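Local coordinates for aftrax (Archaeoglobus fulgidus, PDB 3ZC0), which recognises and cleaves duplex RNA as an archaeal, Trax-like C3PO, an assembly of eight copies that binds magnesium, probably for catalysis, at residues L84-A89 with F115-G120; V144-Y149 with G175-T180. The protein carries 1 engineered substitution. All coordinates share one frame; numbering follows the deposited sequence.

Metal-site geometry and plain helix packing can be followed side by side in this all-helical Translin-family subunit. Contact 1 (84-89 with 115-120) lies near the middle of the chain and carries E86, a magnesium ligand; contact 2 (144-149 with 175-180) sits farther out, and the two centres are about 13 Å apart. Helix 108-132 joins them: V119 CG2 meets I148 CG2 at 3.8 Å, and V119 CG1 also approaches I177 CG1. The side chain of M145 comes within about 9 Å, at nearest atoms, of that of E121, the second protein ligand of the metal. RNA reaches both contacts: a phosphate binds the magnesium ion, and R179 makes a salt bridge to an RNA phosphate.

Contact 1: L84-A89 with F115-G120; sequences LVEAIA and FAAAVG. Engineered in segment 115-120: A117 (natural residue Asp). With MG (magnesium ion), chain U.
Helices 73-94 and 108-132 meet here through E86 and A118, whose CA atoms lie 4.9 Å apart, with the short axes 7.8 Å from each other and crossing at -54°. Small residues make that closeness possible: the CB of A89 approaches the CB of A118 at 4.0 Å. The same A89 methyl sits over one face of the F115 ring, displaced toward its rim, in a CH-pi contact of 3.7 Å from CB to the ring centroid. V85 adds CG1, which reaches F115 CD1 at 3.6 Å, the two side chains crossing at roughly a right angle. F100 and F111 also meet this ring, which places it in an aromatic cluster of the Translin-family helical bundle. On the magnesium side, E86 is fully extended, CG anti to the backbone N (chi1 -179°), and this stretches OE2 to the metal at 2.2 Å. E121 and an RNA phosphate also bind the ion, together with a water that donates a bond to A117 O, 3.2 Å away, and so ties the coordination shell to helix 108-132. The methyl of A117, an engineered replacement for the natural Asp, lies alongside the E86 chain, with CB 3.7 Å from E86 CD.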
loop_
_atom_site.group_PDB
_atom_site.type_symbol
_atom_site.label_atom_id
_atom_site.label_comp_id
_atom_site.label_asym_id
_atom_site.label_seq_id
_atom_site.Cartn_x
_atom_site.Cartn_y
_atom_site.Cartn_z
ATOM N N LEU E 84 22.922 -13.886 -9.191
ATOM C CA LEU E 84 24.063 -14.588 -9.750
ATOM C C LEU E 84 24.498 -13.916 -11.043
ATOM O O LEU E 84 25.693 -13.649 -11.244
ATOM C CB LEU E 84 23.705 -16.039 -10.009
ATOM C CG LEU E 84 24.853 -16.950 -10.407
ATOM C CD1 LEU E 84 26.129 -16.589 -9.645
ATOM C CD2 LEU E 84 24.421 -18.362 -10.091
ATOM N N VAL E 85 23.534 -13.629 -11.916
ATOM C CA VAL E 85 23.850 -12.866 -13.117
ATOM C C VAL E 85 24.499 -11.527 -12.750
ATOM O O VAL E 85 25.531 -11.178 -13.321
ATOM C CB VAL E 85 22.636 -12.642 -14.039
ATOM C CG1 VAL E 85 23.041 -11.809 -15.236
ATOM C CG2 VAL E 85 22.060 -13.965 -14.507
ATOM N N GLU E 86 23.924 -10.799 -11.788
ATOM C CA GLU E 86 24.478 -9.502 -11.390
ATOM C C GLU E 86 25.961 -9.629 -11.030
ATOM O O GLU E 86 26.816 -8.921 -11.591
ATOM C CB GLU E 86 23.685 -8.896 -10.215
ATOM C CG GLU E 86 24.165 -7.500 -9.710
ATOM C CD GLU E 86 23.481 -7.067 -8.414
ATOM O OE1 GLU E 86 22.670 -7.844 -7.879
ATOM O OE2 GLU E 86 23.748 -5.952 -7.914
ATOM N N ALA E 87 26.256 -10.549 -10.111
ATOM C CA ALA E 87 27.634 -10.795 -9.655
ATOM C C ALA E 87 28.593 -11.151 -10.789
ATOM O O ALA E 87 29.734 -10.658 -10.826
ATOM C CB ALA E 87 27.650 -11.900 -8.596
ATOM N N ILE E 88 28.126 -12.003 -11.707
ATOM C CA ILE E 88 28.955 -12.387 -12.842
ATOM C C ILE E 88 29.213 -11.219 -13.789
ATOM O O ILE E 88 30.360 -10.903 -14.094
ATOM C CB ILE E 88 28.359 -13.531 -13.652
ATOM C CG1 ILE E 88 28.407 -14.840 -12.859
ATOM C CG2 ILE E 88 29.136 -13.671 -14.951
ATOM C CD1 ILE E 88 27.366 -15.844 -13.296
ATOM N N ALA E 89 28.146 -10.583 -14.255
ATOM C CA ALA E 89 28.276 -9.405 -15.110
ATOM C C ALA E 89 29.233 -8.377 -14.506
ATOM O O ALA E 89 30.131 -7.882 -15.190
ATOM C CB ALA E 89 26.920 -8.783 -15.367
ATOM N N PHE E 115 21.799 -7.973 -15.337
ATOM C CA PHE E 115 22.692 -6.988 -15.948
ATOM C C PHE E 115 22.288 -5.569 -15.568
ATOM O O PHE E 115 23.156 -4.729 -15.177
ATOM C CB PHE E 115 22.750 -7.160 -17.467
ATOM C CG PHE E 115 23.756 -8.190 -17.919
ATOM C CD1 PHE E 115 23.409 -9.535 -18.011
ATOM C CD2 PHE E 115 25.049 -7.818 -18.240
ATOM C CE1 PHE E 115 24.326 -10.479 -18.419
ATOM C CE2 PHE E 115 25.973 -8.753 -18.653
ATOM C CZ PHE E 115 25.609 -10.088 -18.738
ATOM N N ALA E 116 20.978 -5.308 -15.663
ATOM C CA ALA E 116 20.453 -4.001 -15.243
ATOM C C ALA E 116 20.892 -3.674 -13.808
ATOM O O ALA E 116 21.390 -2.581 -13.531
ATOM C CB ALA E 116 18.933 -3.932 -15.380
ATOM N N ALA E 117 20.736 -4.651 -12.919
ATOM C CA ALA E 117 21.194 -4.558 -11.543
ATOM C C ALA E 117 22.666 -4.211 -11.459
ATOM O O ALA E 117 23.074 -3.399 -10.614
ATOM C CB ALA E 117 20.951 -5.873 -10.832
ATOM N N ALA E 118 23.471 -4.855 -12.305
ATOM C CA ALA E 118 24.925 -4.668 -12.250
ATOM C C ALA E 118 25.327 -3.226 -12.544
ATOM O O ALA E 118 26.347 -2.749 -12.011
ATOM C CB ALA E 118 25.653 -5.640 -13.181
ATOM N N VAL E 119 24.524 -2.537 -13.370
ATOM C CA VAL E 119 24.748 -1.091 -13.580
ATOM C C VAL E 119 25.070 -0.257 -12.314
ATOM O O VAL E 119 25.999 0.564 -12.316
ATOM C CB VAL E 119 23.596 -0.425 -14.326
ATOM C CG1 VAL E 119 23.941 1.046 -14.623
ATOM C CG2 VAL E 119 23.336 -1.171 -15.615
ATOM N N GLY E 120 24.315 -0.477 -11.238
ATOM C CA GLY E 120 24.526 0.240 -9.986
ATOM C C GLY E 120 25.822 -0.106 -9.292
ATOM O O GLY E 120 26.458 0.778 -8.684
HETATM MG MG MG U . 23.307 -4.939 -6.048
HETATM O O HOH W 1 23.112 -3.385 -7.382
#

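Contact 2: V144-Y149 with G175-T180; sequences VMEKIY and GGIERT
I177 of helix 166-187 points toward helix 135-153, and its branches meet M145, E146 and Y149, which lie on one side of that helix. The helices run nearly antiparallel, 155° between their directions, with the short axes 10.2 Å apart. I177 CB lies 4.1 Å from M145 CE. CG1, set beside its own backbone N (chi1 -61°), comes closer to that methyl, at 3.6 Å, and also nears M145 CB. Beyond it, CD1 ends 3.7 Å from Y149 CB, obliquely placed against the tyrosine ring. The other branch, CG2, turns to the carboxylate end of E146 and meets OE2 at 3.7 Å. M145 runs past I177 in the opposite sense; a bend at chi3 (53°) brings CE to 3.5 Å from I177 CA and near T180 OG1. That hydroxyl donates to G176 O at 2.9 Å, from above the carbonyl plane, while T180 N uses the same oxygen, and R123 supplies OG1 with a further hydrogen bond.

No hydrogen bond crosses between the segments; what they share is mainly van der Waals contact around I177, one part of it against the E146 carboxylate. E146 forms salt bridges with R174 and K181, and E178 with R174, positive partners that probably ease the repulsion between two carboxylates whose OE2 atoms, on E146 and E178, are 4.9 Å apart.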
loop_
_atom_site.group_PDB
_atom_site.type_symbol
_atom_site.label_atom_id
_atom_site.label_comp_id
_atom_site.label_asym_id
_atom_site.label_seq_id
_atom_site.Cartn_x
_atom_site.Cartn_y
_atom_site.Cartn_z
ATOM N N VAL E 144 30.709 0.931 -20.373
ATOM C CA VAL E 144 29.926 -0.304 -20.178
ATOM C C VAL E 144 28.512 -0.026 -19.643
ATOM O O VAL E 144 27.539 -0.518 -20.214
ATOM C CB VAL E 144 30.679 -1.452 -19.377
ATOM C CG1 VAL E 144 31.775 -0.905 -18.530
ATOM C CG2 VAL E 144 29.712 -2.295 -18.540
ATOM N N MET E 145 28.408 0.788 -18.587
ATOM C CA MET E 145 27.117 1.198 -18.020
ATOM C C MET E 145 26.166 1.649 -19.104
ATOM O O MET E 145 25.064 1.099 -19.265
ATOM C CB MET E 145 27.306 2.323 -16.995
ATOM C CG MET E 145 27.906 1.827 -15.676
ATOM S SD MET E 145 28.364 3.102 -14.485
ATOM C CE MET E 145 26.801 3.999 -14.389
ATOM N N GLU E 146 26.612 2.641 -19.859
ATOM C CA GLU E 146 25.862 3.130 -21.000
ATOM C C GLU E 146 25.498 2.007 -21.988
ATOM O O GLU E 146 24.383 1.989 -22.516
ATOM C CB GLU E 146 26.654 4.227 -21.712
ATOM C CG GLU E 146 26.604 5.597 -21.059
ATOM C CD GLU E 146 25.325 6.365 -21.374
ATOM O OE1 GLU E 146 24.341 5.744 -21.848
ATOM O OE2 GLU E 146 25.307 7.598 -21.154
ATOM N N LYS E 147 26.425 1.073 -22.227
ATOM C CA LYS E 147 26.191 -0.011 -23.184
ATOM C C LYS E 147 25.027 -0.863 -22.724
ATOM O O LYS E 147 24.048 -1.026 -23.446
ATOM C CB LYS E 147 27.430 -0.885 -23.360
ATOM N N ILE E 148 25.144 -1.398 -21.513
ATOM C CA ILE E 148 24.094 -2.183 -20.888
ATOM C C ILE E 148 22.765 -1.457 -20.957
ATOM O O ILE E 148 21.760 -2.049 -21.340
ATOM C CB ILE E 148 24.406 -2.470 -19.421
ATOM C CG1 ILE E 148 25.701 -3.269 -19.284
ATOM C CG2 ILE E 148 23.286 -3.253 -18.787
ATOM C CD1 ILE E 148 26.197 -3.397 -17.833
ATOM N N TYR E 149 22.746 -0.177 -20.604
ATOM C CA TYR E 149 21.489 0.562 -20.702
ATOM C C TYR E 149 20.931 0.488 -22.113
ATOM O O TYR E 149 19.783 0.074 -22.307
ATOM C CB TYR E 149 21.614 2.028 -20.261
ATOM C CG TYR E 149 20.270 2.753 -20.278
ATOM C CD1 TYR E 149 19.360 2.591 -19.235
ATOM C CD2 TYR E 149 19.903 3.579 -21.342
ATOM C CE1 TYR E 149 18.126 3.238 -19.251
ATOM C CE2 TYR E 149 18.670 4.231 -21.362
ATOM C CZ TYR E 149 17.784 4.056 -20.317
ATOM O OH TYR E 149 16.557 4.698 -20.323
ATOM N N GLY E 175 19.306 6.799 -14.008
ATOM C CA GLY E 175 19.654 7.733 -12.945
ATOM C C GLY E 175 21.097 7.590 -12.490
ATOM O O GLY E 175 21.844 8.563 -12.440
ATOM N N GLY E 176 21.487 6.365 -12.169
ATOM C CA GLY E 176 22.853 6.080 -11.791
ATOM C C GLY E 176 23.867 6.574 -12.806
ATOM O O GLY E 176 24.811 7.256 -12.440
ATOM N N ILE E 177 23.677 6.229 -14.075
ATOM C CA ILE E 177 24.589 6.656 -15.129
ATOM C C ILE E 177 24.744 8.176 -15.095
ATOM O O ILE E 177 25.854 8.693 -15.086
ATOM C CB ILE E 177 24.101 6.216 -16.527
ATOM C CG1 ILE E 177 24.010 4.706 -16.618
ATOM C CG2 ILE E 177 25.032 6.703 -17.606
ATOM C CD1 ILE E 177 23.054 4.250 -17.700
ATOM N N GLU E 178 23.629 8.895 -15.051
ATOM C CA GLU E 178 23.727 10.342 -15.081
ATOM C C GLU E 178 24.469 10.858 -13.870
ATOM O O GLU E 178 25.328 11.725 -13.982
ATOM C CB GLU E 178 22.361 10.968 -15.122
ATOM C CG GLU E 178 22.122 11.705 -16.371
ATOM C CD GLU E 178 21.908 10.770 -17.536
ATOM O OE1 GLU E 178 20.885 10.050 -17.511
ATOM O OE2 GLU E 178 22.755 10.762 -18.470
ATOM N N ARG E 179 24.136 10.312 -12.710
ATOM C CA ARG E 179 24.765 10.751 -11.480
ATOM C C ARG E 179 26.275 10.559 -11.647
ATOM O O ARG E 179 27.063 11.469 -11.397
ATOM C CB ARG E 179 24.191 9.986 -10.270
ATOM C CG ARG E 179 24.368 10.681 -8.911
ATOM C CD ARG E 179 23.554 10.002 -7.786
ATOM N NE ARG E 179 22.105 10.074 -7.989
ATOM C CZ ARG E 179 21.322 9.031 -8.274
ATOM N NH1 ARG E 179 21.841 7.810 -8.394
ATOM N NH2 ARG E 179 20.012 9.203 -8.437
ATOM N N THR E 180 26.662 9.393 -12.144
ATOM C CA THR E 180 28.064 9.086 -12.334
ATOM C C THR E 180 28.714 10.087 -13.296
ATOM O O THR E 180 29.816 10.566 -13.041
ATOM C CB THR E 180 28.269 7.609 -12.770
ATOM O OG1 THR E 180 27.602 6.751 -11.834
ATOM C CG2 THR E 180 29.753 7.237 -12.796
#